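Local coordinates for protein cystalysin (Treponema denticola, PDB 1C7N) that binds pyridoxal-5'-phosphate as a member of the class I and II aminotransferase family, working from an assembly of two identical subunits, at residues K54-E59 with T274-K279; P46-E51 with K286-W291; S24-V29 with M346-Q351. All coordinates share one frame; numbering follows the deposited sequence.

Contact 1. Residues K54-E59 with T274-K279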
loop_
_atom_site.group_PDB
_atom_site.type_symbol
_atom_site.label_atom_id
_atom_site.label_comp_id
_atom_site.label_asym_id
_atom_site.label_seq_id
_atom_site.Cartn_x
_atom_site.Cartn_y
_atom_site.Cartn_z
ATOM N N LYS A 54 16.156 -5.294 10.762
ATOM C CA LYS A 54 16.925 -4.380 11.591
ATOM C C LYS A 54 18.258 -4.051 10.908
ATOM O O LYS A 54 18.706 -2.901 10.917
ATOM C CB LYS A 54 17.152 -5.001 12.968
ATOM C CG LYS A 54 15.873 -5.080 13.800
ATOM C CD LYS A 54 15.963 -6.120 14.908
ATOM C CE LYS A 54 17.076 -5.825 15.889
ATOM N NZ LYS A 54 17.125 -6.837 16.981
ATOM N N LYS A 55 18.886 -5.059 10.315
ATOM C CA LYS A 55 20.147 -4.853 9.606
ATOM C C LYS A 55 19.910 -3.888 8.445
ATOM O O LYS A 55 20.699 -2.968 8.216
ATOM C CB LYS A 55 20.675 -6.182 9.059
ATOM C CG LYS A 55 21.846 -6.034 8.084
ATOM C CD LYS A 55 22.313 -7.385 7.564
ATOM C CE LYS A 55 23.446 -7.230 6.556
ATOM N NZ LYS A 55 23.820 -8.548 5.963
ATOM N N TYR A 56 18.811 -4.099 7.722
ATOM C CA TYR A 56 18.469 -3.260 6.579
ATOM C C TYR A 56 18.190 -1.820 7.005
ATOM O O TYR A 56 18.588 -0.876 6.320
ATOM C CB TYR A 56 17.241 -3.821 5.857
ATOM C CG TYR A 56 17.015 -3.255 4.473
ATOM C CD1 TYR A 56 15.769 -2.754 4.099
ATOM C CD2 TYR A 56 18.036 -3.252 3.521
ATOM C CE1 TYR A 56 15.539 -2.272 2.814
ATOM C CE2 TYR A 56 17.817 -2.770 2.231
ATOM C CZ TYR A 56 16.565 -2.284 1.886
ATOM O OH TYR A 56 16.327 -1.833 0.608
ATOM N N LEU A 57 17.501 -1.653 8.130
ATOM C CA LEU A 57 17.180 -0.320 8.625
ATOM C C LEU A 57 18.447 0.487 8.894
ATOM O O LEU A 57 18.441 1.713 8.788
ATOM C CB LEU A 57 16.330 -0.411 9.898
ATOM C CG LEU A 57 14.850 -0.751 9.670
ATOM C CD1 LEU A 57 14.158 -1.027 11.003
ATOM C CD2 LEU A 57 14.176 0.404 8.953
ATOM N N ASP A 58 19.534 -0.203 9.230
ATOM C CA ASP A 58 20.801 0.471 9.497
ATOM C C ASP A 58 21.551 0.851 8.223
ATOM O O ASP A 58 22.468 1.668 8.269
ATOM C CB ASP A 58 21.723 -0.410 10.355
ATOM C CG ASP A 58 21.328 -0.429 11.820
ATOM O OD1 ASP A 58 20.843 0.605 12.321
ATOM O OD2 ASP A 58 21.522 -1.475 12.481
ATOM N N GLU A 59 21.163 0.266 7.091
ATOM C CA GLU A 59 21.835 0.528 5.818
ATOM C C GLU A 59 21.092 1.440 4.842
ATOM O O GLU A 59 21.677 2.355 4.255
ATOM C CB GLU A 59 22.095 -0.787 5.062
ATOM C CG GLU A 59 22.588 -1.974 5.878
ATOM C CD GLU A 59 22.701 -3.248 5.037
ATOM O OE1 GLU A 59 21.741 -3.571 4.302
ATOM O OE2 GLU A 59 23.744 -3.936 5.115
ATOM N N THR A 274 6.799 0.724 -0.744
ATOM C CA THR A 274 7.209 0.247 0.574
ATOM C C THR A 274 8.493 -0.572 0.582
ATOM O O THR A 274 8.469 -1.788 0.379
ATOM C CB THR A 274 6.096 -0.588 1.217
ATOM O OG1 THR A 274 6.636 -1.343 2.307
ATOM C CG2 THR A 274 5.478 -1.524 0.198
ATOM N N THR A 275 9.604 0.109 0.851
ATOM C CA THR A 275 10.932 -0.497 0.885
ATOM C C THR A 275 11.079 -1.739 1.757
ATOM O O THR A 275 11.737 -2.706 1.362
ATOM C CB THR A 275 11.983 0.523 1.347
ATOM O OG1 THR A 275 13.268 -0.107 1.403
ATOM C CG2 THR A 275 11.629 1.058 2.717
ATOM N N LEU A 276 10.484 -1.715 2.946
ATOM C CA LEU A 276 10.584 -2.861 3.843
ATOM C C LEU A 276 9.774 -4.044 3.330
ATOM O O LEU A 276 10.108 -5.195 3.609
ATOM C CB LEU A 276 10.129 -2.474 5.250
ATOM C CG LEU A 276 11.000 -1.377 5.872
ATOM C CD1 LEU A 276 10.453 -0.986 7.235
ATOM C CD2 LEU A 276 12.438 -1.872 5.978
ATOM N N GLY A 277 8.714 -3.755 2.580
ATOM C CA GLY A 277 7.893 -4.814 2.028
ATOM C C GLY A 277 8.703 -5.638 1.042
ATOM O O GLY A 277 8.668 -6.868 1.061
ATOM N N TYR A 278 9.441 -4.964 0.172
ATOM C CA TYR A 278 10.264 -5.675 -0.793
ATOM C C TYR A 278 11.332 -6.510 -0.095
ATOM O O TYR A 278 11.501 -7.684 -0.408
ATOM C CB TYR A 278 10.930 -4.700 -1.770
ATOM C CG TYR A 278 9.954 -4.035 -2.709
ATOM C CD1 TYR A 278 9.573 -2.706 -2.527
ATOM C CD2 TYR A 278 9.379 -4.742 -3.764
ATOM C CE1 TYR A 278 8.646 -2.098 -3.372
ATOM C CE2 TYR A 278 8.445 -4.142 -4.612
ATOM C CZ TYR A 278 8.087 -2.822 -4.410
ATOM O OH TYR A 278 7.178 -2.219 -5.250
ATOM N N LYS A 279 12.034 -5.910 0.864
ATOM C CA LYS A 279 13.102 -6.608 1.585
ATOM C C LYS A 279 12.606 -7.774 2.438
ATOM O O LYS A 279 13.278 -8.803 2.543
ATOM C CB LYS A 279 13.874 -5.630 2.472
ATOM C CG LYS A 279 15.133 -6.226 3.091
ATOM C CD LYS A 279 16.160 -6.575 2.023
ATOM C CE LYS A 279 17.430 -7.131 2.637
ATOM N NZ LYS A 279 18.410 -7.545 1.595
HETATM O O HOH W 1 13.782 -2.727 -0.433
#
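Tyr-56 lays one face of its ring on the aliphatic part of Lys-279. CG of Lys-279 stands 3.8 Å from the centroid of the Tyr-56 ring, shifted toward the rim, in a CH-pi contact. The lysine chain leaves its helix with CG anti to the backbone N and then bends at chi2 (65°), which carries CD and CE on across the ring toward its CD2 side. Two other side chains meet the ring at its edge: CD2 of Leu-276 lies 3.9 Å from CD1 of Tyr-56, and OG1 of Thr-275 comes within 3.4 Å of CE1 of Tyr-56. The phenol end is held by water 1, which sits 2.9 Å from Tyr-56 OH and donates to Thr-275 O at 2.7 Å, tying the ring to the first turn of helix 275-287. Beside the tyrosine, CD2 of Leu-57 meets CD2 of Leu-276 at 4.1 Å, the two chains nearly perpendicular. The C-terminal part of helix 47-59 packs against the start of helix 275-287, the axes of the short segments 11.1 Å apart at 133°. The second subunit closes the leucine side, where Leu-57 and Leu-276 each pack on their own counterparts.

Contact 2. Residues P46-E51 with K286-W291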
loop_
_atom_site.group_PDB
_atom_site.type_symbol
_atom_site.label_atom_id
_atom_site.label_comp_id
_atom_site.label_asym_id
_atom_site.label_seq_id
_atom_site.Cartn_x
_atom_site.Cartn_y
_atom_site.Cartn_z
ATOM N N PRO A 46 9.726 -14.859 11.935
ATOM C CA PRO A 46 11.012 -15.562 11.901
ATOM C C PRO A 46 12.145 -14.662 12.393
ATOM O O PRO A 46 12.229 -13.496 12.014
ATOM C CB PRO A 46 11.171 -15.923 10.428
ATOM C CG PRO A 46 9.758 -16.060 9.960
ATOM C CD PRO A 46 9.073 -14.892 10.615
ATOM N N PRO A 47 13.030 -15.195 13.246
ATOM C CA PRO A 47 14.151 -14.407 13.771
ATOM C C PRO A 47 15.002 -13.792 12.653
ATOM O O PRO A 47 15.422 -12.638 12.746
ATOM C CB PRO A 47 14.928 -15.425 14.604
ATOM C CG PRO A 47 13.859 -16.387 15.050
ATOM C CD PRO A 47 13.035 -16.559 13.798
ATOM N N GLU A 48 15.251 -14.562 11.599
ATOM C CA GLU A 48 16.046 -14.074 10.475
ATOM C C GLU A 48 15.413 -12.830 9.854
ATOM O O GLU A 48 16.118 -11.887 9.484
ATOM C CB GLU A 48 16.196 -15.155 9.398
ATOM C CG GLU A 48 17.003 -16.382 9.821
ATOM C CD GLU A 48 16.155 -17.464 10.479
ATOM O OE1 GLU A 48 16.692 -18.562 10.728
ATOM O OE2 GLU A 48 14.958 -17.220 10.744
ATOM N N LEU A 49 14.087 -12.831 9.734
ATOM C CA LEU A 49 13.388 -11.683 9.163
ATOM C C LEU A 49 13.580 -10.457 10.044
ATOM O O LEU A 49 13.975 -9.393 9.561
ATOM C CB LEU A 49 11.885 -11.968 9.011
ATOM C CG LEU A 49 11.053 -10.781 8.505
ATOM C CD1 LEU A 49 11.587 -10.319 7.166
ATOM C CD2 LEU A 49 9.583 -11.175 8.375
ATOM N N ILE A 50 13.306 -10.609 11.339
ATOM C CA ILE A 50 13.451 -9.500 12.272
ATOM C C ILE A 50 14.887 -8.974 12.269
ATOM O O ILE A 50 15.110 -7.774 12.134
ATOM C CB ILE A 50 13.051 -9.927 13.700
ATOM C CG1 ILE A 50 11.583 -10.365 13.723
ATOM C CG2 ILE A 50 13.227 -8.769 14.660
ATOM C CD1 ILE A 50 10.607 -9.248 13.402
ATOM N N GLU A 51 15.859 -9.867 12.416
ATOM C CA GLU A 51 17.261 -9.458 12.409
ATOM C C GLU A 51 17.615 -8.871 11.042
ATOM O O GLU A 51 18.376 -7.909 10.945
ATOM C CB GLU A 51 18.168 -10.655 12.739
ATOM C CG GLU A 51 17.891 -11.242 14.116
ATOM C CD GLU A 51 18.845 -12.356 14.511
ATOM O OE1 GLU A 51 18.672 -12.902 15.623
ATOM O OE2 GLU A 51 19.759 -12.685 13.722
ATOM N N LYS A 286 14.815 -16.224 1.091
ATOM C CA LYS A 286 16.218 -16.601 1.187
ATOM C C LYS A 286 16.666 -17.213 2.511
ATOM O O LYS A 286 17.514 -18.101 2.521
ATOM C CB LYS A 286 17.113 -15.394 0.909
ATOM C CG LYS A 286 17.165 -14.945 -0.531
ATOM C CD LYS A 286 18.176 -13.811 -0.682
ATOM C CE LYS A 286 18.387 -13.445 -2.140
ATOM N NZ LYS A 286 19.373 -12.335 -2.275
ATOM N N GLU A 287 16.094 -16.756 3.625
ATOM C CA GLU A 287 16.537 -17.217 4.941
ATOM C C GLU A 287 15.565 -17.907 5.888
ATOM O O GLU A 287 16.001 -18.555 6.838
ATOM C CB GLU A 287 17.129 -16.032 5.712
ATOM C CG GLU A 287 18.177 -15.220 4.966
ATOM C CD GLU A 287 18.649 -14.020 5.768
ATOM O OE1 GLU A 287 19.169 -14.222 6.887
ATOM O OE2 GLU A 287 18.500 -12.872 5.286
ATOM N N CYS A 288 14.266 -17.782 5.655
ATOM C CA CYS A 288 13.312 -18.351 6.593
ATOM C C CYS A 288 12.730 -19.722 6.291
ATOM O O CYS A 288 11.669 -20.070 6.801
ATOM C CB CYS A 288 12.196 -17.336 6.817
ATOM S SG CYS A 288 12.852 -15.729 7.342
ATOM N N GLY A 289 13.439 -20.509 5.487
ATOM C CA GLY A 289 12.970 -21.842 5.150
ATOM C C GLY A 289 12.845 -22.784 6.338
ATOM O O GLY A 289 11.847 -23.499 6.466
ATOM N N LYS A 290 13.852 -22.793 7.207
ATOM C CA LYS A 290 13.835 -23.666 8.383
ATOM C C LYS A 290 12.719 -23.276 9.342
ATOM O O LYS A 290 12.119 -24.131 9.992
ATOM C CB LYS A 290 15.164 -23.596 9.139
ATOM C CG LYS A 290 16.401 -23.972 8.343
ATOM C CD LYS A 290 16.396 -25.413 7.890
ATOM C CE LYS A 290 17.792 -25.818 7.427
ATOM N NZ LYS A 290 18.386 -24.812 6.496
ATOM N N TRP A 291 12.457 -21.977 9.449
ATOM C CA TRP A 291 11.411 -21.510 10.341
ATOM C C TRP A 291 10.067 -22.032 9.839
ATOM O O TRP A 291 9.242 -22.503 10.621
ATOM C CB TRP A 291 11.398 -19.980 10.397
ATOM C CG TRP A 291 10.299 -19.436 11.252
ATOM C CD1 TRP A 291 10.342 -19.179 12.594
ATOM C CD2 TRP A 291 8.975 -19.117 10.821
ATOM N NE1 TRP A 291 9.114 -18.716 13.025
ATOM C CE2 TRP A 291 8.261 -18.672 11.953
ATOM C CE3 TRP A 291 8.319 -19.167 9.582
ATOM C CZ2 TRP A 291 6.919 -18.280 11.884
ATOM C CZ3 TRP A 291 6.991 -18.776 9.517
ATOM C CH2 TRP A 291 6.307 -18.337 10.664
HETATM O O HOH W 2 18.733 -12.390 8.980
HETATM O O HOH W 3 14.721 -20.363 8.634
#
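Pro-46 and Trp-291 bring their CA atoms to 6.2 Å, and Glu-48 and Glu-287 come nearly as close, so the first turn of helix 47-59 lies along the junction between helix 275-287 and helix 289-313. Pro-46 is the N-cap residue of the first segment. Cys-288 plays two backbone roles in the second: it is the first residue to leave helical phi/psi after one helix and the N-cap of the next. At this break between the helices Cys-288 SG lies beside Pro-46, Glu-48 and Leu-49, 3.5 Å from Pro-46 CB.

Trp-291 offers a face to Pro-46. CG of the proline sits over the face of the indole, 3.5 Å from the centroid of the six-membered ring and leaning toward CD2, in a CH-pi contact that is tight: Pro-46 CG is only 3.3 Å from Trp-291 CD2. The indole reaches this place with its CG anti to the backbone N (chi1 177°), and Pro-47 CD approaches CD1 on the pyrrole side.

Further along, the glutamates touch through their methylenes, CB of Glu-48 lying 3.9 Å from CB of Glu-287, while the carboxylates stay apart. Water 2 donates to Glu-48 O and Glu-287 OE1. Water 3 accepts from Trp-291 N, donates to Glu-287 O at 2.9 Å, and reaches Glu-48 OE1 weakly; the stronger partner of that oxygen is the hydroxyl of Tyr-3. Glu-48 OE2 is buried here with no partner in the model.

Around this junction, Tyr-3 and Phe-5 of the N-terminal arm meet the indole, Phe-240 of helix 237-240 packs on Cys-288 and Trp-291, and Leu-49 leans on helix 275-287 and on Leu-62 of the second subunit.

Contact 3. Residues S24-V29 with M346-Q351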
loop_
_atom_site.group_PDB
_atom_site.type_symbol
_atom_site.label_atom_id
_atom_site.label_comp_id
_atom_site.label_asym_id
_atom_site.label_seq_id
_atom_site.Cartn_x
_atom_site.Cartn_y
_atom_site.Cartn_z
ATOM N N SER A 24 -14.021 -6.066 20.943
ATOM C CA SER A 24 -15.207 -5.350 20.492
ATOM C C SER A 24 -16.426 -6.265 20.554
ATOM O O SER A 24 -17.536 -5.829 20.869
ATOM C CB SER A 24 -15.013 -4.861 19.059
ATOM O OG SER A 24 -16.155 -4.153 18.611
ATOM N N GLN A 25 -16.215 -7.538 20.244
ATOM C CA GLN A 25 -17.296 -8.512 20.266
ATOM C C GLN A 25 -17.674 -8.919 21.684
ATOM O O GLN A 25 -18.845 -9.154 21.977
ATOM C CB GLN A 25 -16.902 -9.753 19.464
ATOM C CG GLN A 25 -17.066 -9.585 17.969
ATOM C CD GLN A 25 -16.503 -10.751 17.189
ATOM O OE1 GLN A 25 -16.759 -10.891 15.995
ATOM N NE2 GLN A 25 -15.726 -11.590 17.856
ATOM N N ASN A 26 -16.682 -9.000 22.561
ATOM C CA ASN A 26 -16.931 -9.391 23.939
ATOM C C ASN A 26 -16.022 -8.610 24.881
ATOM O O ASN A 26 -14.930 -9.065 25.218
ATOM C CB ASN A 26 -16.683 -10.892 24.107
ATOM C CG ASN A 26 -17.078 -11.400 25.480
ATOM O OD1 ASN A 26 -17.191 -10.626 26.429
ATOM N ND2 ASN A 26 -17.279 -12.709 25.594
ATOM N N PRO A 27 -16.461 -7.414 25.310
ATOM C CA PRO A 27 -15.678 -6.571 26.218
ATOM C C PRO A 27 -15.305 -7.272 27.527
ATOM O O PRO A 27 -14.360 -6.871 28.207
ATOM C CB PRO A 27 -16.595 -5.372 26.447
ATOM C CG PRO A 27 -17.330 -5.266 25.153
ATOM C CD PRO A 27 -17.674 -6.707 24.860
ATOM N N GLU A 28 -16.047 -8.323 27.871
ATOM C CA GLU A 28 -15.801 -9.069 29.103
ATOM C C GLU A 28 -14.830 -10.235 28.939
ATOM O O GLU A 28 -14.573 -10.964 29.896
ATOM C CB GLU A 28 -17.121 -9.603 29.668
ATOM C CG GLU A 28 -17.980 -8.583 30.411
ATOM C CD GLU A 28 -18.218 -7.317 29.619
ATOM O OE1 GLU A 28 -17.375 -6.397 29.696
ATOM O OE2 GLU A 28 -19.244 -7.241 28.910
ATOM N N VAL A 29 -14.290 -10.414 27.737
ATOM C CA VAL A 29 -13.363 -11.513 27.481
ATOM C C VAL A 29 -12.212 -11.530 28.488
ATOM O O VAL A 29 -11.640 -10.487 28.814
ATOM C CB VAL A 29 -12.789 -11.432 26.044
ATOM C CG1 VAL A 29 -11.936 -10.187 25.884
ATOM C CG2 VAL A 29 -11.981 -12.672 25.739
ATOM N N MET A 346 -20.215 -19.333 21.103
ATOM C CA MET A 346 -18.759 -19.362 21.053
ATOM C C MET A 346 -18.136 -18.126 21.689
ATOM O O MET A 346 -17.209 -18.233 22.494
ATOM C CB MET A 346 -18.276 -19.494 19.606
ATOM C CG MET A 346 -18.691 -20.789 18.921
ATOM S SD MET A 346 -18.191 -22.265 19.829
ATOM C CE MET A 346 -19.184 -23.504 19.004
ATOM N N ILE A 347 -18.655 -16.957 21.335
ATOM C CA ILE A 347 -18.136 -15.697 21.855
ATOM C C ILE A 347 -18.380 -15.453 23.340
ATOM O O ILE A 347 -17.473 -15.041 24.055
ATOM C CB ILE A 347 -18.730 -14.496 21.093
ATOM C CG1 ILE A 347 -18.248 -14.503 19.641
ATOM C CG2 ILE A 347 -18.338 -13.189 21.781
ATOM C CD1 ILE A 347 -18.850 -13.390 18.800
ATOM N N HIS A 348 -19.599 -15.708 23.805
ATOM C CA HIS A 348 -19.928 -15.434 25.196
ATOM C C HIS A 348 -19.897 -16.584 26.191
ATOM O O HIS A 348 -19.701 -16.353 27.383
ATOM C CB HIS A 348 -21.285 -14.728 25.276
ATOM C CG HIS A 348 -21.320 -13.411 24.562
ATOM N ND1 HIS A 348 -21.675 -13.289 23.235
ATOM C CD2 HIS A 348 -21.008 -12.162 24.982
ATOM C CE1 HIS A 348 -21.580 -12.024 22.869
ATOM N NE2 HIS A 348 -21.176 -11.318 23.909
ATOM N N LYS A 349 -20.095 -17.813 25.727
ATOM C CA LYS A 349 -20.067 -18.945 26.644
ATOM C C LYS A 349 -18.705 -19.623 26.658
ATOM O O LYS A 349 -18.182 -19.937 27.723
ATOM C CB LYS A 349 -21.148 -19.969 26.281
ATOM C CG LYS A 349 -22.566 -19.458 26.452
ATOM C CD LYS A 349 -22.825 -19.008 27.884
ATOM C CE LYS A 349 -24.230 -18.442 28.039
ATOM N NZ LYS A 349 -24.484 -17.931 29.420
ATOM N N ALA A 350 -18.133 -19.838 25.479
ATOM C CA ALA A 350 -16.833 -20.495 25.366
ATOM C C ALA A 350 -15.673 -19.511 25.247
ATOM O O ALA A 350 -14.518 -19.880 25.446
ATOM C CB ALA A 350 -16.834 -21.426 24.164
ATOM N N GLN A 351 -15.986 -18.262 24.922
ATOM C CA GLN A 351 -14.962 -17.241 24.735
ATOM C C GLN A 351 -13.890 -17.770 23.800
ATOM O O GLN A 351 -12.686 -17.599 24.021
ATOM C CB GLN A 351 -14.358 -16.816 26.071
ATOM C CG GLN A 351 -15.198 -15.779 26.786
ATOM C CD GLN A 351 -14.564 -15.288 28.061
ATOM O OE1 GLN A 351 -13.426 -14.814 28.065
ATOM N NE2 GLN A 351 -15.301 -15.385 29.160
HETATM O O HOH W 4 -18.189 -14.044 28.277
#
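Ile-347 meets the 24-29 segment with both its branches and its carbonyl. Ile-347 CD1 comes up to the amide end of Gln-25, 3.7 Å from Gln-25 NE2, the isoleucine and glutamine chains roughly perpendicular. Ile-347 CG2 rests 3.7 Å from Asn-26 CB. Ile-347 O receives the one direct hydrogen bond between the segments, from Asn-26 ND2 at 2.8 Å. The oxygen lies in the plane of the asparagine amide, yet the donor stands above the carbonyl plane, and the N-H...O angle of 146° is somewhat bent. Asn-26 reaches across because its CG is anti to the backbone N (chi1 -173°).

Next comes His-348, whose side chain runs antiparallel past that of Asn-26, amide and ring planes 29° apart; CD2 of His-348 is 3.8 Å from Asn-26 ND2. The His-348 carbonyl takes part too, accepting from water 4, which in turn accepts from Asn-26 ND2 at 3.1 Å. That amide nitrogen is therefore gripped by two acceptors, and both tie it to the last turn of the helix.

This end of helix 339-350 widens to a pi-type turn before Gln-351 leaves helical angles with positive phi, and the glutamine side chain heads for the far end of the loop. Gln-351 OE1 lies 3.4 Å from Val-29 CA and touches the valine CG2, while accepting a hydrogen bond from the backbone N of Gly-30.

On the loop side, Asn-26 opens a type I beta turn closed by Val-29 N to Asn-26 O, and its OD1 adds a weak bond from Glu-28 N, the pattern of an Asx turn. Helix 17-25 thereby ends in a turn docked on the C-terminal end of helix 339-350, joining early and late chain, as in the small domain of fold-type I pyridoxal-phosphate enzymes.

How the contacts relate
Contacts 1 and 2 are neighbours, their centres 14 Å apart, and together they lay helix 47-59 along helix 275-287: contact 2 joins the start of the first to the end of the second, contact 1 the reverse, as expected for helices running in roughly opposite directions. Both touch the second subunit, so this pair belongs to the dimer interface. Contact 3 lies apart, 38 Å from contact 1 and 35 Å from contact 2 between centres, and no other chain touches it. Along the sequence the three are nested, contact 1 inside contact 2 and both inside contact 3, each bringing an early part of the chain back to a late one.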